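Local coordinates for putative branched-chain amino acid transport system substrate-binding protein (Rhodopseudomonas palustris, PDB 3TX6) that probably serves as the periplasmic solute-binding component of an ABC transporter for lignin-derived aromatic acids, and is seen here holding 3-(4-hydroxy-phenyl)pyruvic acid, at residues S86-N90 and E107-S112; A114-P118 and H286-A290; L259-G264 and A327-V332. All coordinates share one frame; numbering follows the deposited sequence. Where two conformers were deposited one is given.

In the fold
The three contacts run from one lobe of a two-lobed periplasmic binding protein past the ligand cleft. Contact 1 packs helix 79-92 against the approach to strand 112-114, with the R108 side chain about 12 Å from the bound ligand. The chain then passes straight into contact 2, whose centre is 16 Å away and where P116 and H286 meet the ligand itself. Contact 3, with its centre 11 Å from that of contact 2, stands close to the pocket: D289 bonds to S329 and Q330, and the Q330 side chain lies about 6 Å from the ligand. Contacts 1 and 3 do not touch, their centres being 26 Å apart.

Contact 1 (S86-N90 and E107-S112); sequences SNVAN and ERAKWS
N90 and W111 bring the two backbones within 5.3 Å, CA to CA, and S86 and R108 hold them at 6.1 Å between the same atoms, so the segment 107-112 runs close beside the last part of helix 79-92. That helix makes the beta-alpha-beta crossover from strand 72-75 to the parallel strand 96-98 in one alpha/beta lobe of the periplasmic binding protein fold, and 107-112 leads into the edge strand 112-114. N90 does most of the joining. Its amide reaches the other segment through both ends: OD1 accepts from W111 N at 3.0 Å, while ND2 gives a bent bond (136°) to R108 O at 3.1 Å. The rotation of the amide is fixed by a third, straighter bond (167°), from ND2 back to S86 O at 2.9 Å. With CG beside its own backbone N (chi1 -78°), the side chain folds back toward S86, and N90 N and ND2 meet that carbonyl from opposite faces. Asparagine suits the place because one short group both donates and accepts. With a leucine here, W111 N would probably lose its acceptor, and the amide link tying S86 O to R108 O would be gone. OD1 also lies at the edge of the W111 indole, near its plane, beside CD1. Deeper in, two small serines meet: S86 OG and S112 OG share a hydrogen bond of 2.8 Å, and S112 OG is bonded to H96 as well. The R108 chain passes S86 on its way out, and NH1 is held by P103 O. At the exposed end, a water accepts from R108 NH2 at 3.0 Å and donates to N87 OD1.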
loop_
_atom_site.group_PDB
_atom_site.type_symbol
_atom_site.label_atom_id
_atom_site.label_comp_id
_atom_site.label_asym_id
_atom_site.label_seq_id
_atom_site.Cartn_x
_atom_site.Cartn_y
_atom_site.Cartn_z
ATOM N N SER A 86 -8.715 -5.455 10.466
ATOM C CA SER A 86 -10.037 -4.909 10.164
ATOM C C SER A 86 -11.140 -5.639 10.905
ATOM O O SER A 86 -12.067 -4.986 11.438
ATOM C CB SER A 86 -10.305 -4.886 8.623
ATOM O OG SER A 86 -11.533 -4.309 8.337
ATOM N N ASN A 87 -11.029 -6.977 10.989
ATOM C CA ASN A 87 -11.983 -7.784 11.742
ATOM C C ASN A 87 -12.045 -7.320 13.194
ATOM O O ASN A 87 -13.129 -7.106 13.734
ATOM C CB ASN A 87 -11.637 -9.269 11.717
ATOM C CG ASN A 87 -11.847 -9.896 10.351
ATOM O OD1 ASN A 87 -12.579 -9.371 9.492
ATOM N ND2 ASN A 87 -11.155 -11.013 10.120
ATOM N N VAL A 88 -10.879 -7.112 13.793
ATOM C CA VAL A 88 -10.809 -6.693 15.189
ATOM C C VAL A 88 -11.384 -5.273 15.374
ATOM O O VAL A 88 -12.177 -5.020 16.289
ATOM C CB VAL A 88 -9.381 -6.794 15.742
ATOM C CG1 VAL A 88 -9.305 -6.207 17.170
ATOM C CG2 VAL A 88 -8.924 -8.254 15.737
ATOM N N ALA A 89 -10.971 -4.361 14.489
ATOM C CA ALA A 89 -11.349 -2.968 14.537
ATOM C C ALA A 89 -12.847 -2.817 14.459
ATOM O O ALA A 89 -13.433 -2.014 15.191
ATOM C CB ALA A 89 -10.672 -2.153 13.439
ATOM N N ASN A 90 -13.471 -3.558 13.549
ATOM C CA ASN A 90 -14.899 -3.443 13.379
ATOM C C ASN A 90 -15.705 -4.048 14.519
ATOM O O ASN A 90 -16.804 -3.574 14.824
ATOM C CB ASN A 90 -15.368 -3.982 12.040
ATOM C CG ASN A 90 -15.109 -3.000 10.910
ATOM O OD1 ASN A 90 -15.938 -2.139 10.632
ATOM N ND2 ASN A 90 -13.906 -3.080 10.293
ATOM N N GLU A 107 -18.969 -5.505 5.644
ATOM C CA GLU A 107 -18.652 -5.892 7.020
ATOM C C GLU A 107 -17.438 -5.161 7.649
ATOM O O GLU A 107 -17.331 -5.010 8.870
ATOM C CB GLU A 107 -18.391 -7.402 7.027
ATOM C CG GLU A 107 -18.434 -8.023 8.404
ATOM C CD GLU A 107 -19.794 -7.850 9.073
ATOM O OE1 GLU A 107 -20.799 -7.589 8.359
ATOM O OE2 GLU A 107 -19.854 -7.969 10.320
ATOM N N ARG A 108 -16.539 -4.705 6.802
ATOM C CA ARG A 108 -15.318 -4.014 7.222
ATOM C C ARG A 108 -15.381 -2.497 7.074
ATOM O O ARG A 108 -14.515 -1.781 7.580
ATOM C CB ARG A 108 -14.191 -4.567 6.390
ATOM C CG ARG A 108 -13.878 -6.020 6.653
ATOM C CD ARG A 108 -12.871 -6.591 5.659
ATOM N NE ARG A 108 -12.873 -8.048 5.842
ATOM C CZ ARG A 108 -12.595 -8.926 4.909
ATOM N NH1 ARG A 108 -12.283 -8.511 3.691
ATOM N NH2 ARG A 108 -12.650 -10.228 5.196
ATOM N N ALA A 109 -16.345 -2.009 6.315
ATOM C CA ALA A 109 -16.322 -0.611 5.864
ATOM C C ALA A 109 -16.583 0.400 6.949
ATOM O O ALA A 109 -16.125 1.532 6.835
ATOM C CB ALA A 109 -17.300 -0.353 4.723
ATOM N N LYS A 110 -17.336 0.047 7.980
ATOM C CA LYS A 110 -17.705 1.073 8.945
ATOM C C LYS A 110 -16.487 1.659 9.640
ATOM O O LYS A 110 -16.393 2.848 9.755
ATOM C CB LYS A 110 -18.679 0.535 9.973
ATOM C CG LYS A 110 -19.175 1.623 10.915
ATOM C CD LYS A 110 -20.340 1.187 11.778
ATOM C CE LYS A 110 -20.692 2.264 12.817
ATOM N NZ LYS A 110 -21.893 2.030 13.677
ATOM N N TRP A 111 -15.559 0.808 10.089
ATOM C CA TRP A 111 -14.423 1.274 10.906
ATOM C C TRP A 111 -13.092 1.304 10.200
ATOM O O TRP A 111 -12.161 1.838 10.760
ATOM C CB TRP A 111 -14.345 0.502 12.205
ATOM C CG TRP A 111 -15.518 0.783 13.079
ATOM C CD1 TRP A 111 -16.673 0.024 13.212
ATOM C CD2 TRP A 111 -15.693 1.935 13.938
ATOM N NE1 TRP A 111 -17.513 0.632 14.105
ATOM C CE2 TRP A 111 -16.999 1.808 14.538
ATOM C CE3 TRP A 111 -14.922 3.048 14.226
ATOM C CZ2 TRP A 111 -17.487 2.747 15.444
ATOM C CZ3 TRP A 111 -15.415 3.994 15.144
ATOM C CH2 TRP A 111 -16.689 3.848 15.721
ATOM N N SER A 112 -12.995 0.781 8.960
ATOM C CA SER A 112 -11.723 0.736 8.230
ATOM C C SER A 112 -11.717 1.657 7.019
ATOM O O SER A 112 -12.669 1.708 6.264
ATOM C CB SER A 112 -11.400 -0.683 7.726
ATOM O OG SER A 112 -11.212 -1.597 8.804
HETATM O O HOH W 1 -13.085 -11.925 7.582
#

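Contact 2 (A114-P118 and H286-A290); sequences AMPQP and HSFDA. With ENO (3-(4-hydroxy-phenyl)pyruvic acid), chain D.
The imidazole of H286 carries P116 on one face: CG of the proline sits 3.9 Å from the ring centroid and only 15° off the ring normal, a CH-pi contact displaced toward the rim. At the ring edge, near its plane, lie the ligand's phenol oxygen O3 and, beside CE1, the Q117 amide oxygen OE1. P116 and H286 line the ligand pocket, in the cleft between the two lobes of a periplasmic binding protein, and 114-118, which carries the chain from the last strand of one sheet toward helix 119-130, is consistent with one of the interlobe connections of this fold. H286 NE2 and O3 of 3-(4-hydroxy-phenyl)pyruvic acid share a hydrogen bond of 2.6 Å, in which either could be the donor. Histidine suits this position, as it offers its pi face to a proline C-H and an edge nitrogen to the phenol. P116 touches both partners, for its CB also comes within 3.4 Å of ligand O3, and its rigid ring lies against both the histidine face and the phenol oxygen. Q117 OE1 is bonded to Q282 NE2, which bonds the ligand too, and Q117 NE2 is held by S347 O, so the amide is fixed from outside the contact. The selenomethionine M115 packs on the helix that bears H286. In the modelled conformer described here, one of two, its CG stands beside the backbone N (chi1 -55°) and lies 4.3 Å from A290 CB. On the same helix, the D289 carboxylate is bonded through OD1 to S329 OG and through OD2 to Q330 N.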
loop_
_atom_site.group_PDB
_atom_site.type_symbol
_atom_site.label_atom_id
_atom_site.label_comp_id
_atom_site.label_asym_id
_atom_site.label_seq_id
_atom_site.Cartn_x
_atom_site.Cartn_y
_atom_site.Cartn_z
ATOM N N ALA A 114 -8.396 2.763 4.033
ATOM C CA ALA A 114 -7.095 2.284 3.530
ATOM C C ALA A 114 -6.227 3.407 2.969
ATOM O O ALA A 114 -6.706 4.235 2.226
ATOM C CB ALA A 114 -7.283 1.194 2.509
HETATM N N MSE A 115 -4.943 3.373 3.290
HETATM C CA MSE A 115 -3.990 4.301 2.699
HETATM C C MSE A 115 -3.505 3.871 1.315
HETATM O O MSE A 115 -3.376 4.709 0.429
HETATM C CB MSE A 115 -2.842 4.552 3.669
HETATM C CG MSE A 115 -3.366 5.029 5.027
HETATM SE SE MSE A 115 -4.613 6.585 4.934
HETATM C CE MSE A 115 -3.225 7.813 4.368
ATOM N N PRO A 116 -3.176 2.585 1.105
ATOM C CA PRO A 116 -2.697 2.203 -0.247
ATOM C C PRO A 116 -3.725 2.448 -1.336
ATOM O O PRO A 116 -4.932 2.369 -1.101
ATOM C CB PRO A 116 -2.374 0.718 -0.113
ATOM C CG PRO A 116 -2.097 0.548 1.345
ATOM C CD PRO A 116 -3.146 1.435 2.003
ATOM N N GLN A 117 -3.233 2.759 -2.535
ATOM C CA GLN A 117 -4.079 2.905 -3.660
ATOM C C GLN A 117 -4.886 1.615 -3.913
ATOM O O GLN A 117 -4.348 0.521 -3.838
ATOM C CB GLN A 117 -3.265 3.230 -4.907
ATOM C CG GLN A 117 -2.552 4.586 -4.845
ATOM C CD GLN A 117 -1.264 4.597 -4.038
ATOM O OE1 GLN A 117 -0.820 3.556 -3.558
ATOM N NE2 GLN A 117 -0.631 5.784 -3.921
ATOM N N PRO A 118 -6.195 1.761 -4.214
ATOM C CA PRO A 118 -6.999 0.599 -4.552
ATOM C C PRO A 118 -6.538 -0.042 -5.822
ATOM O O PRO A 118 -6.029 0.635 -6.733
ATOM C CB PRO A 118 -8.416 1.162 -4.656
ATOM C CG PRO A 118 -8.250 2.578 -5.031
ATOM C CD PRO A 118 -6.952 3.014 -4.363
ATOM N N HIS A 286 2.913 5.150 3.547
ATOM C CA HIS A 286 1.589 4.823 4.083
ATOM C C HIS A 286 1.471 5.125 5.556
ATOM O O HIS A 286 0.441 5.663 5.968
ATOM C CB HIS A 286 1.169 3.392 3.788
ATOM C CG HIS A 286 1.093 3.060 2.334
ATOM N ND1 HIS A 286 0.585 3.903 1.380
ATOM C CD2 HIS A 286 1.485 1.902 1.671
ATOM C CE1 HIS A 286 0.649 3.278 0.171
ATOM N NE2 HIS A 286 1.198 2.071 0.348
ATOM N N SER A 287 2.471 4.771 6.369
ATOM C CA SER A 287 2.410 5.151 7.777
ATOM C C SER A 287 2.519 6.675 7.968
ATOM O O SER A 287 1.763 7.266 8.736
ATOM C CB SER A 287 3.396 4.386 8.676
ATOM O OG SER A 287 4.641 4.602 8.223
ATOM N N PHE A 288 3.416 7.326 7.235
ATOM C CA PHE A 288 3.521 8.780 7.262
ATOM C C PHE A 288 2.169 9.434 6.937
ATOM O O PHE A 288 1.724 10.349 7.628
ATOM C CB PHE A 288 4.608 9.228 6.292
ATOM C CG PHE A 288 4.849 10.697 6.260
ATOM C CD1 PHE A 288 5.743 11.278 7.154
ATOM C CD2 PHE A 288 4.255 11.500 5.316
ATOM C CE1 PHE A 288 6.024 12.612 7.113
ATOM C CE2 PHE A 288 4.557 12.854 5.268
ATOM C CZ PHE A 288 5.422 13.404 6.179
ATOM N N ASP A 289 1.540 8.961 5.866
ATOM C CA ASP A 289 0.281 9.554 5.409
ATOM C C ASP A 289 -0.852 9.291 6.406
ATOM O O ASP A 289 -1.738 10.114 6.557
ATOM C CB ASP A 289 -0.093 8.995 4.060
ATOM C CG ASP A 289 0.784 9.509 2.942
ATOM O OD1 ASP A 289 1.612 10.408 3.203
ATOM O OD2 ASP A 289 0.590 9.050 1.798
ATOM N N ALA A 290 -0.842 8.125 7.062
ATOM C CA ALA A 290 -1.858 7.843 8.057
ATOM C C ALA A 290 -1.856 8.938 9.144
ATOM O O ALA A 290 -2.922 9.377 9.638
ATOM C CB ALA A 290 -1.695 6.457 8.669
HETATM O O4 ENO D . -0.959 -5.853 0.281
HETATM C C9 ENO D . 1.198 -3.211 0.296
HETATM C C8 ENO D . 1.090 -1.847 0.120
HETATM C C7 ENO D . 0.838 -1.298 -1.147
HETATM C C6 ENO D . 0.603 -2.160 -2.200
HETATM C C5 ENO D . 0.727 -3.537 -2.043
HETATM C C4 ENO D . 1.013 -4.086 -0.781
HETATM O O3 ENO D . 0.715 0.081 -1.260
HETATM C C3 ENO D . 1.217 -5.565 -0.607
HETATM C C2 ENO D . 0.085 -6.389 -0.127
HETATM C C1 ENO D . 0.300 -7.826 -0.034
HETATM O O2 ENO D . -0.629 -8.523 0.423
HETATM O O1 ENO D . 1.392 -8.347 -0.412
#

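Contact 3 (L259-G264 and A327-V332); sequences LTKKPG and AASQGV
A beta hairpin of strands 326-328 and 331-333, turning through S329 and Q330, receives T260 and P263 from near the beginning of helix 261-275. The backbone angles of S329 and Q330 are those of a type I turn, and beside the turn A328 N bonds to G331 O at 2.9 Å across the strand pair. T260 lies against this turn. Its methyl CG2 comes to 3.3 Å from A328 O and also touches G331 N, while T260 CA makes a CA-H...O contact, likewise 3.3 Å, with the same A328 oxygen. Threonine serves two needs here: with chi1 at 55°, CG2 is turned to the hairpin and OG1 is left to bond Q254 OE1. Proline, which has no N-H to give, is tolerated close to the N-terminal end of a helix, where N-H groups are not used within the helix, and P263 CG presses on the A328 peptide at 3.5 Å from A328 C. In the periplasmic binding protein fold this hairpin packs on helix 282-304, near the ligand pocket, with A328 touching D289 and S329 touching A285; Q330 OE1 accepts from V248 N. G264, bare of a side chain, brings its CA to 3.7 Å from S329 CB. At the exposed end, L259 CB lies 3.8 Å from V332 CG2 and also meets A327 CB, an apolar contact. Between the two backbones a water donates to T260 O and to S329 O, 2.8 Å from each, and T260 O accepts from G264 N besides.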
loop_
_atom_site.group_PDB
_atom_site.type_symbol
_atom_site.label_atom_id
_atom_site.label_comp_id
_atom_site.label_asym_id
_atom_site.label_seq_id
_atom_site.Cartn_x
_atom_site.Cartn_y
_atom_site.Cartn_z
ATOM N N LEU A 259 -0.700 18.819 -4.669
ATOM C CA LEU A 259 -0.913 18.768 -3.213
ATOM C C LEU A 259 -0.049 17.683 -2.565
ATOM O O LEU A 259 0.280 17.762 -1.398
ATOM C CB LEU A 259 -2.387 18.517 -2.884
ATOM C CG LEU A 259 -3.285 19.748 -3.039
ATOM C CD1 LEU A 259 -4.747 19.357 -3.008
ATOM C CD2 LEU A 259 -2.961 20.754 -1.936
ATOM N N THR A 260 0.293 16.657 -3.333
ATOM C CA THR A 260 1.125 15.558 -2.829
ATOM C C THR A 260 2.618 15.939 -2.689
ATOM O O THR A 260 3.377 15.264 -1.982
ATOM C CB THR A 260 1.002 14.317 -3.759
ATOM O OG1 THR A 260 1.318 14.678 -5.098
ATOM C CG2 THR A 260 -0.400 13.698 -3.694
ATOM N N LYS A 261 3.047 17.018 -3.360
ATOM C CA LYS A 261 4.485 17.305 -3.468
ATOM C C LYS A 261 5.135 17.639 -2.123
ATOM O O LYS A 261 6.172 17.019 -1.750
ATOM C CB LYS A 261 4.788 18.399 -4.523
ATOM C CG LYS A 261 6.260 18.618 -4.787
ATOM C CD LYS A 261 6.481 19.514 -5.990
ATOM C CE LYS A 261 7.963 19.739 -6.271
ATOM N NZ LYS A 261 8.174 20.607 -7.467
ATOM N N LYS A 262 4.560 18.585 -1.412
ATOM C CA LYS A 262 5.113 19.039 -0.150
ATOM C C LYS A 262 5.247 17.849 0.838
ATOM O O LYS A 262 6.322 17.619 1.358
ATOM C CB LYS A 262 4.301 20.251 0.418
ATOM C CG LYS A 262 4.696 20.703 1.808
ATOM C CD LYS A 262 3.972 21.947 2.335
ATOM C CE LYS A 262 2.469 21.702 2.539
ATOM N NZ LYS A 262 1.734 22.768 3.307
ATOM N N PRO A 263 4.152 17.084 1.092
ATOM C CA PRO A 263 4.331 16.026 2.076
ATOM C C PRO A 263 5.320 14.908 1.606
ATOM O O PRO A 263 6.007 14.268 2.424
ATOM C CB PRO A 263 2.908 15.443 2.256
ATOM C CG PRO A 263 2.126 15.965 1.103
ATOM C CD PRO A 263 2.724 17.291 0.764
ATOM N N GLY A 264 5.389 14.668 0.312
ATOM C CA GLY A 264 6.377 13.739 -0.240
ATOM C C GLY A 264 7.801 14.205 -0.038
ATOM O O GLY A 264 8.658 13.440 0.408
ATOM N N ALA A 327 -4.525 16.106 2.095
ATOM C CA ALA A 327 -3.309 16.031 1.310
ATOM C C ALA A 327 -2.265 15.172 1.999
ATOM O O ALA A 327 -1.991 15.362 3.166
ATOM C CB ALA A 327 -2.768 17.410 0.955
ATOM N N ALA A 328 -1.715 14.201 1.276
ATOM C CA ALA A 328 -0.647 13.334 1.831
ATOM C C ALA A 328 0.349 13.001 0.735
ATOM O O ALA A 328 0.191 13.431 -0.422
ATOM C CB ALA A 328 -1.239 12.065 2.468
ATOM N N SER A 329 1.402 12.281 1.083
ATOM C CA SER A 329 2.465 12.021 0.094
ATOM C C SER A 329 2.007 11.122 -1.053
ATOM O O SER A 329 2.506 11.233 -2.192
ATOM C CB SER A 329 3.719 11.438 0.755
ATOM O OG SER A 329 3.499 10.133 1.188
ATOM N N GLN A 330 1.025 10.249 -0.785
ATOM C CA GLN A 330 0.583 9.266 -1.786
ATOM C C GLN A 330 -0.696 9.626 -2.546
ATOM O O GLN A 330 -1.098 8.879 -3.437
ATOM C CB GLN A 330 0.427 7.897 -1.105
ATOM C CG GLN A 330 1.755 7.334 -0.608
ATOM C CD GLN A 330 2.569 6.744 -1.746
ATOM O OE1 GLN A 330 2.806 7.443 -2.750
ATOM N NE2 GLN A 330 2.982 5.462 -1.647
ATOM N N GLY A 331 -1.341 10.728 -2.165
ATOM C CA GLY A 331 -2.611 11.079 -2.754
ATOM C C GLY A 331 -3.347 12.134 -1.969
ATOM O O GLY A 331 -2.832 12.603 -0.929
ATOM N N VAL A 332 -4.559 12.448 -2.447
ATOM C CA VAL A 332 -5.422 13.416 -1.796
ATOM C C VAL A 332 -6.669 12.611 -1.456
ATOM O O VAL A 332 -7.378 12.151 -2.364
ATOM C CB VAL A 332 -5.736 14.631 -2.674
ATOM C CG1 VAL A 332 -6.680 15.564 -1.926
ATOM C CG2 VAL A 332 -4.401 15.299 -3.135
HETATM O O HOH W 2 4.520 12.928 -3.108
#